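Local coordinates for esterase (Capnocytophaga ochracea, PDB 4W9R), which is of unknown function but belongs to the putative esterase family of alpha/beta hydrolases, and so may hydrolyse ester substrates, at residues 167-172 / 266-271; 241-246 / 256-261; 283-288 / 319-324; 303-308 / 313-318. One frame throughout, in Å; residues are numbered along the deposited sequence.

Interaction 1. Residues 167-172 / 266-271; sequences VPNRLF and IYKQLG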
loop_
_atom_site.group_PDB
_atom_site.type_symbol
_atom_site.label_atom_id
_atom_site.label_comp_id
_atom_site.label_asym_id
_atom_site.label_seq_id
_atom_site.Cartn_x
_atom_site.Cartn_y
_atom_site.Cartn_z
ATOM N N VAL B 167 -15.253 3.204 -25.236
ATOM C CA VAL B 167 -15.913 4.347 -24.622
ATOM C C VAL B 167 -15.607 5.611 -25.426
ATOM O O VAL B 167 -14.660 5.625 -26.214
ATOM C CB VAL B 167 -15.462 4.524 -23.156
ATOM C CG1 VAL B 167 -15.979 3.377 -22.301
ATOM C CG2 VAL B 167 -13.949 4.619 -23.078
ATOM N N PRO B 168 -16.417 6.671 -25.250
ATOM C CA PRO B 168 -16.157 7.928 -25.964
ATOM C C PRO B 168 -14.758 8.506 -25.732
ATOM O O PRO B 168 -14.151 8.980 -26.691
ATOM C CB PRO B 168 -17.235 8.878 -25.412
ATOM C CG PRO B 168 -17.824 8.179 -24.218
ATOM C CD PRO B 168 -17.687 6.726 -24.510
ATOM N N ASN B 169 -14.250 8.469 -24.502
ATOM C CA ASN B 169 -12.926 9.031 -24.246
ATOM C C ASN B 169 -11.894 8.009 -23.773
ATOM O O ASN B 169 -11.043 7.576 -24.550
ATOM C CB ASN B 169 -13.032 10.156 -23.213
ATOM C CG ASN B 169 -11.692 10.801 -22.909
ATOM O OD1 ASN B 169 -10.785 10.799 -23.742
ATOM N ND2 ASN B 169 -11.561 11.360 -21.711
ATOM N N ARG B 170 -11.978 7.609 -22.508
ATOM C CA ARG B 170 -11.015 6.659 -21.961
ATOM C C ARG B 170 -11.611 5.803 -20.849
ATOM O O ARG B 170 -12.410 6.280 -20.041
ATOM C CB ARG B 170 -9.779 7.399 -21.443
ATOM C CG ARG B 170 -8.707 6.499 -20.836
ATOM C CD ARG B 170 -7.459 7.292 -20.497
ATOM N NE ARG B 170 -6.420 6.473 -19.877
ATOM C CZ ARG B 170 -6.139 6.481 -18.578
ATOM N NH1 ARG B 170 -6.818 7.268 -17.754
ATOM N NH2 ARG B 170 -5.175 5.707 -18.102
ATOM N N LEU B 171 -11.207 4.538 -20.810
ATOM C CA LEU B 171 -11.587 3.646 -19.726
ATOM C C LEU B 171 -10.371 2.900 -19.197
ATOM O O LEU B 171 -9.729 2.143 -19.927
ATOM C CB LEU B 171 -12.651 2.650 -20.186
ATOM C CG LEU B 171 -12.995 1.564 -19.164
ATOM C CD1 LEU B 171 -13.490 2.180 -17.860
ATOM C CD2 LEU B 171 -14.020 0.597 -19.731
ATOM N N PHE B 172 -10.056 3.123 -17.926
ATOM C CA PHE B 172 -8.985 2.388 -17.268
ATOM C C PHE B 172 -9.578 1.287 -16.400
ATOM O O PHE B 172 -10.268 1.566 -15.419
ATOM C CB PHE B 172 -8.116 3.323 -16.425
ATOM C CG PHE B 172 -6.979 2.630 -15.729
ATOM C CD1 PHE B 172 -5.759 2.463 -16.364
ATOM C CD2 PHE B 172 -7.128 2.144 -14.438
ATOM C CE1 PHE B 172 -4.710 1.824 -15.728
ATOM C CE2 PHE B 172 -6.082 1.504 -13.797
ATOM C CZ PHE B 172 -4.872 1.344 -14.443
ATOM N N ILE B 266 -2.621 14.757 -20.417
ATOM C CA ILE B 266 -2.936 14.861 -18.998
ATOM C C ILE B 266 -4.338 15.434 -18.806
ATOM O O ILE B 266 -5.126 14.914 -18.018
ATOM C CB ILE B 266 -1.912 15.740 -18.248
ATOM C CG1 ILE B 266 -0.548 15.050 -18.199
ATOM C CG2 ILE B 266 -2.385 16.034 -16.833
ATOM C CD1 ILE B 266 0.522 15.869 -17.510
ATOM N N TYR B 267 -4.653 16.492 -19.547
ATOM C CA TYR B 267 -5.966 17.118 -19.437
ATOM C C TYR B 267 -7.072 16.214 -19.972
ATOM O O TYR B 267 -8.179 16.196 -19.438
ATOM C CB TYR B 267 -5.994 18.457 -20.176
ATOM C CG TYR B 267 -7.350 19.123 -20.141
ATOM C CD1 TYR B 267 -7.822 19.719 -18.980
ATOM C CD2 TYR B 267 -8.163 19.151 -21.268
ATOM C CE1 TYR B 267 -9.064 20.326 -18.939
ATOM C CE2 TYR B 267 -9.407 19.757 -21.238
ATOM C CZ TYR B 267 -9.852 20.343 -20.070
ATOM O OH TYR B 267 -11.087 20.948 -20.032
ATOM N N LYS B 268 -6.772 15.466 -21.028
ATOM C CA LYS B 268 -7.764 14.590 -21.636
ATOM C C LYS B 268 -8.107 13.411 -20.724
ATOM O O LYS B 268 -9.280 13.123 -20.483
ATOM C CB LYS B 268 -7.272 14.080 -22.994
ATOM C CG LYS B 268 -8.313 13.286 -23.767
ATOM C CD LYS B 268 -7.844 12.978 -25.180
ATOM C CE LYS B 268 -8.944 12.306 -25.991
ATOM N NZ LYS B 268 -8.532 12.064 -27.401
ATOM N N GLN B 269 -7.080 12.725 -20.229
ATOM C CA GLN B 269 -7.282 11.561 -19.373
ATOM C C GLN B 269 -7.656 11.918 -17.934
ATOM O O GLN B 269 -8.597 11.354 -17.374
ATOM C CB GLN B 269 -6.024 10.691 -19.366
ATOM C CG GLN B 269 -5.539 10.276 -20.743
ATOM C CD GLN B 269 -4.384 9.296 -20.677
ATOM O OE1 GLN B 269 -3.872 8.995 -19.598
ATOM N NE2 GLN B 269 -3.969 8.791 -21.832
ATOM N N LEU B 270 -6.909 12.841 -17.334
ATOM C CA LEU B 270 -7.081 13.151 -15.915
ATOM C C LEU B 270 -8.043 14.308 -15.646
ATOM O O LEU B 270 -8.412 14.559 -14.499
ATOM C CB LEU B 270 -5.722 13.457 -15.276
ATOM C CG LEU B 270 -4.888 12.282 -14.757
ATOM C CD1 LEU B 270 -4.674 11.214 -15.818
ATOM C CD2 LEU B 270 -3.553 12.788 -14.236
ATOM N N GLY B 271 -8.449 15.008 -16.699
ATOM C CA GLY B 271 -9.390 16.108 -16.566
ATOM C C GLY B 271 -8.877 17.332 -15.824
ATOM O O GLY B 271 -9.661 18.206 -15.453
#
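Arg170 and Gln269 lay their flat polar groups on each other where the entry to strand 171-180 meets the end of helix 255-270. The guanidinium and amide planes are only 3° apart, and Gln269 OE1 lies over the centre of the guanidinium, 3.5 Å from Arg170 CZ. This is a stack and not a bond: the N-H groups of Arg170 point along its own plane, and NH2 makes a salt bridge with Glu206. Phe172 CB approaches the opposite guanidinium face toward its rim, so both faces have a neighbour, loosely on the Phe172 side. Long chains, here extended, bring the two flat polar groups together for stacking; the Arg170 methylene CD also rests on Gln269 CG at 3.6 Å.

Asn169 supplies the polar link. Its ND2 gives a hydrogen bond to Lys268 O (3.1 Å, 161° at the hydrogen), in line with its own amide plane but rising above the plane of the accepting carbonyl. A short amide side chain can thus reach a carbonyl of the last helical turn, just before Gly271 leaves the helix with positive phi. Asn169 OD1 meanwhile lies against the Lys268 chain, 3.3 Å from CE.

Around this surface contact, Leu171 pairs through its backbone with Ser204 and with Glu206 of strand 205-213, Phe172 packs on helix 217-232, and Gln269 and Leu270 touch Ile235 in the loop that follows that helix.

Interaction 2. Residues 241-246 / 256-261; sequences GKEFKT and YEYLEN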
loop_
_atom_site.group_PDB
_atom_site.type_symbol
_atom_site.label_atom_id
_atom_site.label_comp_id
_atom_site.label_asym_id
_atom_site.label_seq_id
_atom_site.Cartn_x
_atom_site.Cartn_y
_atom_site.Cartn_z
ATOM N N GLY B 241 14.935 10.935 -16.964
ATOM C CA GLY B 241 16.143 10.968 -17.767
ATOM C C GLY B 241 16.126 9.949 -18.889
ATOM O O GLY B 241 16.580 10.229 -19.997
ATOM N N LYS B 242 15.599 8.765 -18.598
ATOM C CA LYS B 242 15.485 7.709 -19.596
ATOM C C LYS B 242 14.495 8.101 -20.686
ATOM O O LYS B 242 14.750 7.893 -21.871
ATOM C CB LYS B 242 15.055 6.398 -18.938
ATOM C CG LYS B 242 14.777 5.267 -19.913
ATOM C CD LYS B 242 16.053 4.758 -20.557
ATOM C CE LYS B 242 15.780 3.518 -21.392
ATOM N NZ LYS B 242 17.031 2.936 -21.952
ATOM N N GLU B 243 13.366 8.672 -20.276
ATOM C CA GLU B 243 12.349 9.140 -21.211
ATOM C C GLU B 243 12.898 10.265 -22.081
ATOM O O GLU B 243 12.706 10.277 -23.297
ATOM C CB GLU B 243 11.104 9.612 -20.455
ATOM C CG GLU B 243 9.981 10.134 -21.344
ATOM C CD GLU B 243 8.791 10.632 -20.542
ATOM O OE1 GLU B 243 8.803 10.481 -19.301
ATOM O OE2 GLU B 243 7.845 11.178 -21.149
ATOM N N PHE B 244 13.587 11.204 -21.443
ATOM C CA PHE B 244 14.214 12.325 -22.134
ATOM C C PHE B 244 15.245 11.849 -23.151
ATOM O O PHE B 244 15.248 12.285 -24.301
ATOM C CB PHE B 244 14.864 13.263 -21.113
ATOM C CG PHE B 244 15.863 14.217 -21.703
ATOM C CD1 PHE B 244 15.445 15.333 -22.406
ATOM C CD2 PHE B 244 17.223 14.006 -21.535
ATOM C CE1 PHE B 244 16.365 16.215 -22.943
ATOM C CE2 PHE B 244 18.146 14.883 -22.068
ATOM C CZ PHE B 244 17.716 15.991 -22.772
ATOM N N LYS B 245 16.111 10.941 -22.719
ATOM C CA LYS B 245 17.189 10.434 -23.558
ATOM C C LYS B 245 16.656 9.615 -24.734
ATOM O O LYS B 245 17.304 9.509 -25.775
ATOM C CB LYS B 245 18.149 9.592 -22.712
ATOM C CG LYS B 245 19.516 9.368 -23.328
ATOM C CD LYS B 245 20.480 8.786 -22.301
ATOM C CE LYS B 245 20.624 9.706 -21.093
ATOM N NZ LYS B 245 21.584 9.175 -20.081
ATOM N N THR B 246 15.466 9.047 -24.562
ATOM C CA THR B 246 14.874 8.161 -25.560
ATOM C C THR B 246 13.838 8.858 -26.438
ATOM O O THR B 246 14.001 8.944 -27.650
ATOM C CB THR B 246 14.214 6.939 -24.899
ATOM O OG1 THR B 246 15.198 6.204 -24.160
ATOM C CG2 THR B 246 13.598 6.032 -25.954
ATOM N N TYR B 256 8.857 20.579 -29.144
ATOM C CA TYR B 256 7.863 21.298 -28.355
ATOM C C TYR B 256 6.547 20.532 -28.321
ATOM O O TYR B 256 5.853 20.512 -27.303
ATOM C CB TYR B 256 7.630 22.704 -28.907
ATOM C CG TYR B 256 6.312 23.304 -28.468
ATOM C CD1 TYR B 256 6.155 23.818 -27.189
ATOM C CD2 TYR B 256 5.222 23.344 -29.328
ATOM C CE1 TYR B 256 4.952 24.360 -26.779
ATOM C CE2 TYR B 256 4.014 23.884 -28.929
ATOM C CZ TYR B 256 3.885 24.391 -27.652
ATOM O OH TYR B 256 2.685 24.931 -27.247
ATOM N N GLU B 257 6.211 19.904 -29.444
ATOM C CA GLU B 257 4.972 19.144 -29.564
ATOM C C GLU B 257 4.918 17.986 -28.573
ATOM O O GLU B 257 3.843 17.617 -28.105
ATOM C CB GLU B 257 4.802 18.618 -30.993
ATOM C CG GLU B 257 4.209 19.627 -31.970
ATOM C CD GLU B 257 5.125 20.808 -32.240
ATOM O OE1 GLU B 257 6.353 20.672 -32.052
ATOM O OE2 GLU B 257 4.615 21.875 -32.643
ATOM N N TYR B 258 6.077 17.419 -28.253
ATOM C CA TYR B 258 6.146 16.337 -27.277
ATOM C C TYR B 258 5.684 16.823 -25.907
ATOM O O TYR B 258 4.876 16.169 -25.246
ATOM C CB TYR B 258 7.566 15.773 -27.185
ATOM C CG TYR B 258 7.679 14.545 -26.308
ATOM C CD1 TYR B 258 7.454 13.276 -26.827
ATOM C CD2 TYR B 258 8.008 14.652 -24.962
ATOM C CE1 TYR B 258 7.553 12.149 -26.032
ATOM C CE2 TYR B 258 8.108 13.530 -24.157
ATOM C CZ TYR B 258 7.881 12.281 -24.699
ATOM O OH TYR B 258 7.979 11.160 -23.907
ATOM N N LEU B 259 6.197 17.976 -25.490
ATOM C CA LEU B 259 5.825 18.564 -24.210
ATOM C C LEU B 259 4.348 18.937 -24.185
ATOM O O LEU B 259 3.654 18.689 -23.198
ATOM C CB LEU B 259 6.683 19.798 -23.915
ATOM C CG LEU B 259 6.344 20.574 -22.639
ATOM C CD1 LEU B 259 6.617 19.730 -21.404
ATOM C CD2 LEU B 259 7.111 21.887 -22.576
ATOM N N GLU B 260 3.873 19.529 -25.275
ATOM C CA GLU B 260 2.487 19.975 -25.362
ATOM C C GLU B 260 1.529 18.791 -25.370
ATOM O O GLU B 260 0.520 18.794 -24.664
ATOM C CB GLU B 260 2.271 20.830 -26.612
ATOM C CG GLU B 260 0.900 21.484 -26.678
ATOM C CD GLU B 260 0.648 22.183 -28.000
ATOM O OE1 GLU B 260 1.124 21.681 -29.041
ATOM O OE2 GLU B 260 -0.025 23.235 -27.998
ATOM N N ASN B 261 1.852 17.781 -26.172
ATOM C CA ASN B 261 1.031 16.580 -26.262
ATOM C C ASN B 261 0.888 15.896 -24.908
ATOM O O ASN B 261 -0.189 15.411 -24.561
ATOM C CB ASN B 261 1.618 15.602 -27.281
ATOM C CG ASN B 261 0.863 14.291 -27.333
ATOM O OD1 ASN B 261 -0.176 14.184 -27.986
ATOM N ND2 ASN B 261 1.384 13.279 -26.647
#
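The Tyr258 ring meets the Glu243 carboxylate at its hydroxyl edge, with Glu243 OE2 near the ring plane and the two flat groups turned 70° apart. Residues Gln247 and Met248 of helix 241-248 also touch this tyrosine. On the other flank of helix 255-270, the Tyr256 ring has Glu260 CB over one face and, in plane at its edge, Glu257 OE2, which also forms a salt bridge with Lys299.

One hydrogen bond carries the contact, from Tyr258 OH to Glu243 OE2 at 2.8 Å. The acceptor uses its anti lone pair, the one turned away from the other oxygen, so the hydroxyl sits on the CG side of the carboxylate, 3.4 Å from Glu243 CG. The two helices stand apart here, and an extended glutamate (chi1 180°) and a rigid tyrosine, each with a polar end, can meet across the gap. Glu181 of the second subunit accepts the backbone N-H groups of Lys242 and Glu243, tying this helix start to the dimer partner.

The bond is consistent with a neutral phenol donating to an ionised carboxylate, and would probably spread a little of its negative charge.

Interaction 3. Residues 283-288 / 319-324; sequences ATYTAI and LAEYYE
Within the all-helical C-terminal part of the chain, a buried polar bridge joins Tyr285 of helix 278-290 to Glu321 of helix 314-325. The backbones are well apart, 11.3 Å between the CA atoms of Tyr285 and Glu321, and two long side chains close the distance. Tyr285 OH donates to Glu321 OE1 at 2.5 Å, on the syn lone pair, the side facing the other carboxylate oxygen. OE2 is therefore close as well, 3.1 Å from the Tyr285 hydroxyl. Carboxylate and ring are nearly coplanar, 16° apart, and OE1 lies in plane at the ring edge, 3.4 Å from Tyr285 CE1.

In Glu321 the first torsion sets CG anti to the carbonyl carbon (chi1 -83°), and the extended chain beyond it delivers the carboxylate to the phenol. Glutamate suits the place through the reach of its long chain and because its second oxygen can serve another partner: OE2 forms a salt bridge with Arg356, which probably favours the ionised form. Tyrosine suits it because the ring can pack while the hydroxyl bonds; this ring stacks on Phe318. A bound acetate, probably from crystallisation, makes a weak hydrogen bond with Tyr285 OH.

Helix 294-306 touches the Tyr285 side chain through Leu297, helix 329-339 meets Glu321 through Tyr336, and Arg356 belongs to helix 350-362, so the polar pair is set among several helices of the array.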
loop_
_atom_site.group_PDB
_atom_site.type_symbol
_atom_site.label_atom_id
_atom_site.label_comp_id
_atom_site.label_asym_id
_atom_site.label_seq_id
_atom_site.Cartn_x
_atom_site.Cartn_y
_atom_site.Cartn_z
ATOM N N ALA B 283 13.812 20.056 -19.730
ATOM C CA ALA B 283 14.047 18.860 -20.528
ATOM C C ALA B 283 13.730 19.142 -21.989
ATOM O O ALA B 283 14.439 18.694 -22.890
ATOM C CB ALA B 283 13.212 17.700 -20.015
ATOM N N THR B 284 12.662 19.899 -22.215
ATOM C CA THR B 284 12.259 20.277 -23.560
ATOM C C THR B 284 13.281 21.229 -24.169
ATOM O O THR B 284 13.657 21.094 -25.334
ATOM C CB THR B 284 10.868 20.939 -23.565
ATOM O OG1 THR B 284 9.930 20.091 -22.891
ATOM C CG2 THR B 284 10.396 21.186 -24.990
ATOM N N TYR B 285 13.735 22.183 -23.362
ATOM C CA TYR B 285 14.698 23.189 -23.798
ATOM C C TYR B 285 16.048 22.568 -24.153
ATOM O O TYR B 285 16.663 22.937 -25.154
ATOM C CB TYR B 285 14.870 24.249 -22.708
ATOM C CG TYR B 285 15.940 25.283 -22.985
ATOM C CD1 TYR B 285 15.736 26.291 -23.919
ATOM C CD2 TYR B 285 17.146 25.262 -22.298
ATOM C CE1 TYR B 285 16.709 27.242 -24.167
ATOM C CE2 TYR B 285 18.124 26.208 -22.539
ATOM C CZ TYR B 285 17.900 27.195 -23.473
ATOM O OH TYR B 285 18.872 28.139 -23.716
ATOM N N THR B 286 16.499 21.627 -23.331
ATOM C CA THR B 286 17.775 20.956 -23.555
ATOM C C THR B 286 17.739 20.129 -24.839
ATOM O O THR B 286 18.704 20.113 -25.606
ATOM C CB THR B 286 18.147 20.045 -22.367
ATOM O OG1 THR B 286 18.198 20.823 -21.165
ATOM C CG2 THR B 286 19.501 19.391 -22.592
ATOM N N ALA B 287 16.620 19.449 -25.068
ATOM C CA ALA B 287 16.443 18.638 -26.268
ATOM C C ALA B 287 16.392 19.520 -27.509
ATOM O O ALA B 287 16.892 19.149 -28.572
ATOM C CB ALA B 287 15.181 17.800 -26.160
ATOM N N ILE B 288 15.776 20.688 -27.361
ATOM C CA ILE B 288 15.692 21.668 -28.435
ATOM C C ILE B 288 17.084 22.101 -28.888
ATOM O O ILE B 288 17.364 22.178 -30.086
ATOM C CB ILE B 288 14.872 22.899 -27.992
ATOM C CG1 ILE B 288 13.375 22.601 -28.098
ATOM C CG2 ILE B 288 15.222 24.122 -28.824
ATOM C CD1 ILE B 288 12.493 23.674 -27.502
ATOM N N LEU B 319 12.696 33.485 -26.162
ATOM C CA LEU B 319 12.354 34.195 -27.388
ATOM C C LEU B 319 13.554 34.965 -27.936
ATOM O O LEU B 319 13.780 34.991 -29.146
ATOM C CB LEU B 319 11.181 35.145 -27.142
ATOM C CG LEU B 319 10.572 35.827 -28.367
ATOM C CD1 LEU B 319 10.019 34.798 -29.343
ATOM C CD2 LEU B 319 9.490 36.806 -27.942
ATOM N N ALA B 320 14.317 35.588 -27.043
ATOM C CA ALA B 320 15.505 36.336 -27.443
ATOM C C ALA B 320 16.545 35.416 -28.071
ATOM O O ALA B 320 17.187 35.774 -29.059
ATOM C CB ALA B 320 16.098 37.073 -26.254
ATOM N N GLU B 321 16.711 34.229 -27.493
ATOM C CA GLU B 321 17.631 33.243 -28.045
ATOM C C GLU B 321 17.162 32.786 -29.421
ATOM O O GLU B 321 17.975 32.557 -30.314
ATOM C CB GLU B 321 17.773 32.041 -27.108
ATOM C CG GLU B 321 18.774 32.246 -25.980
ATOM C CD GLU B 321 19.071 30.964 -25.219
ATOM O OE1 GLU B 321 18.276 30.006 -25.322
ATOM O OE2 GLU B 321 20.106 30.914 -24.520
ATOM N N TYR B 322 15.849 32.663 -29.585
ATOM C CA TYR B 322 15.275 32.259 -30.863
ATOM C C TYR B 322 15.596 33.264 -31.962
ATOM O O TYR B 322 15.908 32.887 -33.091
ATOM C CB TYR B 322 13.760 32.090 -30.749
ATOM C CG TYR B 322 13.066 32.011 -32.091
ATOM C CD1 TYR B 322 13.105 30.847 -32.844
ATOM C CD2 TYR B 322 12.379 33.103 -32.608
ATOM C CE1 TYR B 322 12.476 30.767 -34.072
ATOM C CE2 TYR B 322 11.748 33.032 -33.837
ATOM C CZ TYR B 322 11.801 31.862 -34.564
ATOM O OH TYR B 322 11.175 31.782 -35.787
ATOM N N TYR B 323 15.510 34.546 -31.626
ATOM C CA TYR B 323 15.781 35.599 -32.594
ATOM C C TYR B 323 17.240 35.579 -33.037
ATOM O O TYR B 323 17.546 35.857 -34.196
ATOM C CB TYR B 323 15.407 36.963 -32.014
ATOM C CG TYR B 323 13.917 37.216 -32.020
ATOM C CD1 TYR B 323 13.128 36.791 -33.082
ATOM C CD2 TYR B 323 13.296 37.868 -30.961
ATOM C CE1 TYR B 323 11.765 37.013 -33.096
ATOM C CE2 TYR B 323 11.930 38.095 -30.965
ATOM C CZ TYR B 323 11.171 37.665 -32.036
ATOM O OH TYR B 323 9.813 37.887 -32.048
ATOM N N GLU B 324 18.136 35.235 -32.117
ATOM C CA GLU B 324 19.547 35.088 -32.456
ATOM C C GLU B 324 19.761 33.928 -33.421
ATOM O O GLU B 324 20.546 34.031 -34.363
ATOM C CB GLU B 324 20.394 34.884 -31.195
ATOM C CG GLU B 324 20.597 36.143 -30.369
ATOM C CD GLU B 324 21.603 35.953 -29.247
ATOM O OE1 GLU B 324 21.371 35.091 -28.373
ATOM O OE2 GLU B 324 22.632 36.664 -29.244
#

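Interaction 4. Residues 303-308 / 313-318; sequences YVESNG and AMPNFF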
loop_
_atom_site.group_PDB
_atom_site.type_symbol
_atom_site.label_atom_id
_atom_site.label_comp_id
_atom_site.label_asym_id
_atom_site.label_seq_id
_atom_site.Cartn_x
_atom_site.Cartn_y
_atom_site.Cartn_z
ATOM N N TYR B 303 4.493 29.298 -24.878
ATOM C CA TYR B 303 3.788 28.299 -24.085
ATOM C C TYR B 303 3.988 28.523 -22.591
ATOM O O TYR B 303 3.030 28.493 -21.819
ATOM C CB TYR B 303 4.247 26.893 -24.468
ATOM C CG TYR B 303 3.590 25.789 -23.669
ATOM C CD1 TYR B 303 2.250 25.476 -23.854
ATOM C CD2 TYR B 303 4.312 25.051 -22.742
ATOM C CE1 TYR B 303 1.645 24.466 -23.131
ATOM C CE2 TYR B 303 3.717 24.037 -22.014
ATOM C CZ TYR B 303 2.382 23.748 -22.213
ATOM O OH TYR B 303 1.783 22.740 -21.492
ATOM N N VAL B 304 5.233 28.745 -22.185
ATOM C CA VAL B 304 5.529 28.966 -20.776
ATOM C C VAL B 304 5.060 30.351 -20.344
ATOM O O VAL B 304 4.743 30.570 -19.175
ATOM C CB VAL B 304 7.031 28.800 -20.472
ATOM C CG1 VAL B 304 7.470 27.368 -20.741
ATOM C CG2 VAL B 304 7.862 29.780 -21.285
ATOM N N GLU B 305 5.007 31.280 -21.293
ATOM C CA GLU B 305 4.477 32.609 -21.020
ATOM C C GLU B 305 2.994 32.509 -20.690
ATOM O O GLU B 305 2.484 33.226 -19.827
ATOM C CB GLU B 305 4.695 33.540 -22.213
ATOM C CG GLU B 305 4.254 34.974 -21.962
ATOM C CD GLU B 305 4.272 35.825 -23.219
ATOM O OE1 GLU B 305 4.001 35.283 -24.312
ATOM O OE2 GLU B 305 4.558 37.035 -23.111
ATOM N N SER B 306 2.309 31.603 -21.380
ATOM C CA SER B 306 0.880 31.409 -21.183
ATOM C C SER B 306 0.577 30.746 -19.844
ATOM O O SER B 306 -0.358 31.151 -19.154
ATOM C CB SER B 306 0.288 30.581 -22.325
ATOM O OG SER B 306 0.327 31.300 -23.544
ATOM N N ASN B 307 1.348 29.726 -19.472
ATOM C CA ASN B 307 1.109 29.090 -18.181
ATOM C C ASN B 307 2.237 29.252 -17.160
ATOM O O ASN B 307 3.258 28.569 -17.228
ATOM C CB ASN B 307 0.852 27.595 -18.395
ATOM C CG ASN B 307 0.075 27.310 -19.672
ATOM O OD1 ASN B 307 -1.154 27.240 -19.661
ATOM N ND2 ASN B 307 0.792 27.137 -20.776
ATOM N N GLY B 308 2.011 30.128 -16.186
ATOM C CA GLY B 308 2.750 30.160 -14.937
ATOM C C GLY B 308 4.058 30.933 -14.896
ATOM O O GLY B 308 4.483 31.378 -13.831
ATOM N N ALA B 313 11.721 35.832 -16.085
ATOM C CA ALA B 313 12.508 36.238 -17.247
ATOM C C ALA B 313 12.576 35.171 -18.339
ATOM O O ALA B 313 13.045 35.439 -19.445
ATOM C CB ALA B 313 13.914 36.615 -16.809
HETATM N N MSE B 314 12.106 33.965 -18.031
HETATM C CA MSE B 314 12.273 32.823 -18.928
HETATM C C MSE B 314 11.625 32.956 -20.321
HETATM O O MSE B 314 12.285 32.663 -21.318
HETATM C CB MSE B 314 11.756 31.549 -18.252
HETATM C CG MSE B 314 12.193 30.283 -18.959
HETATM SE SE MSE B 314 11.777 28.676 -17.951
HETATM C CE MSE B 314 9.881 28.592 -18.333
ATOM N N PRO B 315 10.343 33.374 -20.403
ATOM C CA PRO B 315 9.721 33.428 -21.735
ATOM C C PRO B 315 10.457 34.323 -22.729
ATOM O O PRO B 315 10.643 33.932 -23.882
ATOM C CB PRO B 315 8.327 33.991 -21.446
ATOM C CG PRO B 315 8.048 33.583 -20.054
ATOM C CD PRO B 315 9.363 33.690 -19.345
ATOM N N ASN B 316 10.872 35.505 -22.289
ATOM C CA ASN B 316 11.573 36.427 -23.173
ATOM C C ASN B 316 13.026 36.023 -23.392
ATOM O O ASN B 316 13.635 36.405 -24.390
ATOM C CB ASN B 316 11.496 37.852 -22.627
ATOM C CG ASN B 316 10.139 38.486 -22.851
ATOM O OD1 ASN B 316 9.489 38.244 -23.870
ATOM N ND2 ASN B 316 9.698 39.299 -21.897
ATOM N N PHE B 317 13.582 35.251 -22.466
ATOM C CA PHE B 317 14.927 34.721 -22.648
ATOM C C PHE B 317 14.932 33.685 -23.767
ATOM O O PHE B 317 15.824 33.680 -24.613
ATOM C CB PHE B 317 15.456 34.103 -21.355
ATOM C CG PHE B 317 16.859 33.573 -21.467
ATOM C CD1 PHE B 317 17.946 34.397 -21.234
ATOM C CD2 PHE B 317 17.091 32.248 -21.808
ATOM C CE1 PHE B 317 19.238 33.911 -21.336
ATOM C CE2 PHE B 317 18.379 31.756 -21.910
ATOM C CZ PHE B 317 19.453 32.588 -21.674
ATOM N N PHE B 318 13.934 32.806 -23.758
ATOM C CA PHE B 318 13.784 31.803 -24.806
ATOM C C PHE B 318 13.548 32.465 -26.157
ATOM O O PHE B 318 14.126 32.065 -27.167
ATOM C CB PHE B 318 12.629 30.847 -24.487
ATOM C CG PHE B 318 12.937 29.855 -23.402
ATOM C CD1 PHE B 318 14.234 29.671 -22.956
ATOM C CD2 PHE B 318 11.924 29.098 -22.834
ATOM C CE1 PHE B 318 14.516 28.757 -21.958
ATOM C CE2 PHE B 318 12.200 28.180 -21.837
ATOM C CZ PHE B 318 13.498 28.009 -21.399
#
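Val304 presses its branched end against the selenomethionine at position 314: Met314 CE, the terminal methyl, sits 3.6 Å from Val304 CB and touches Val304 CG1 as well. The two side chains cross at about a right angle. The last torsion of Met314 (chi3 77°) turns that methyl toward the valine, a bend that an unbranched, flexible chain takes up easily. Val304 CG2 also touches Pro315 CG at 4.0 Å and, more loosely, Phe318 CD2.

Beside this, Glu305 contributes its methylene: Glu305 CB lies 3.7 Å from Pro315 CB. The backbones come close here, with CA atoms of Glu305 and Pro315 5.4 Å apart, and the compact proline ring fits such a gap. Proline also suits the first turn of a helix, where no backbone N-H is needed for helical bonding.

Farther out, Met314 CG lies over one face of the Phe318 ring, toward its rim, and probably helps to place the ring beside Val304.

The apolar contact joins consecutive helices 294-306 and 314-325; Val281 of helix 278-290 touches both Val304 and Met314, Tyr309 of the connecting loop does likewise, and Phe317 packs on helix 350-362.

Overall arrangement
The four contacts run from the mixed sheet of the hydrolase-like part out into the C-terminal helices. Interaction 1 joins the two regions, and interaction 2, its centre about 20 Å from that of interaction 1, shares helix 255-270 with it and is nested within its chain loop. That helix thus reaches from the sheet to the helical array. Interactions 3 and 4 follow later in the chain; their centres are about 11 Å apart, both use helix 314-325, and the second is nested inside the first. Phe244 and Leu259 pack on helix 278-290, linking interaction 2 to interaction 3, while Tyr256 and Leu259 meet Tyr303 of interaction 4. The helical contacts thus adjoin one another, and interaction 1 ties them to the sheet.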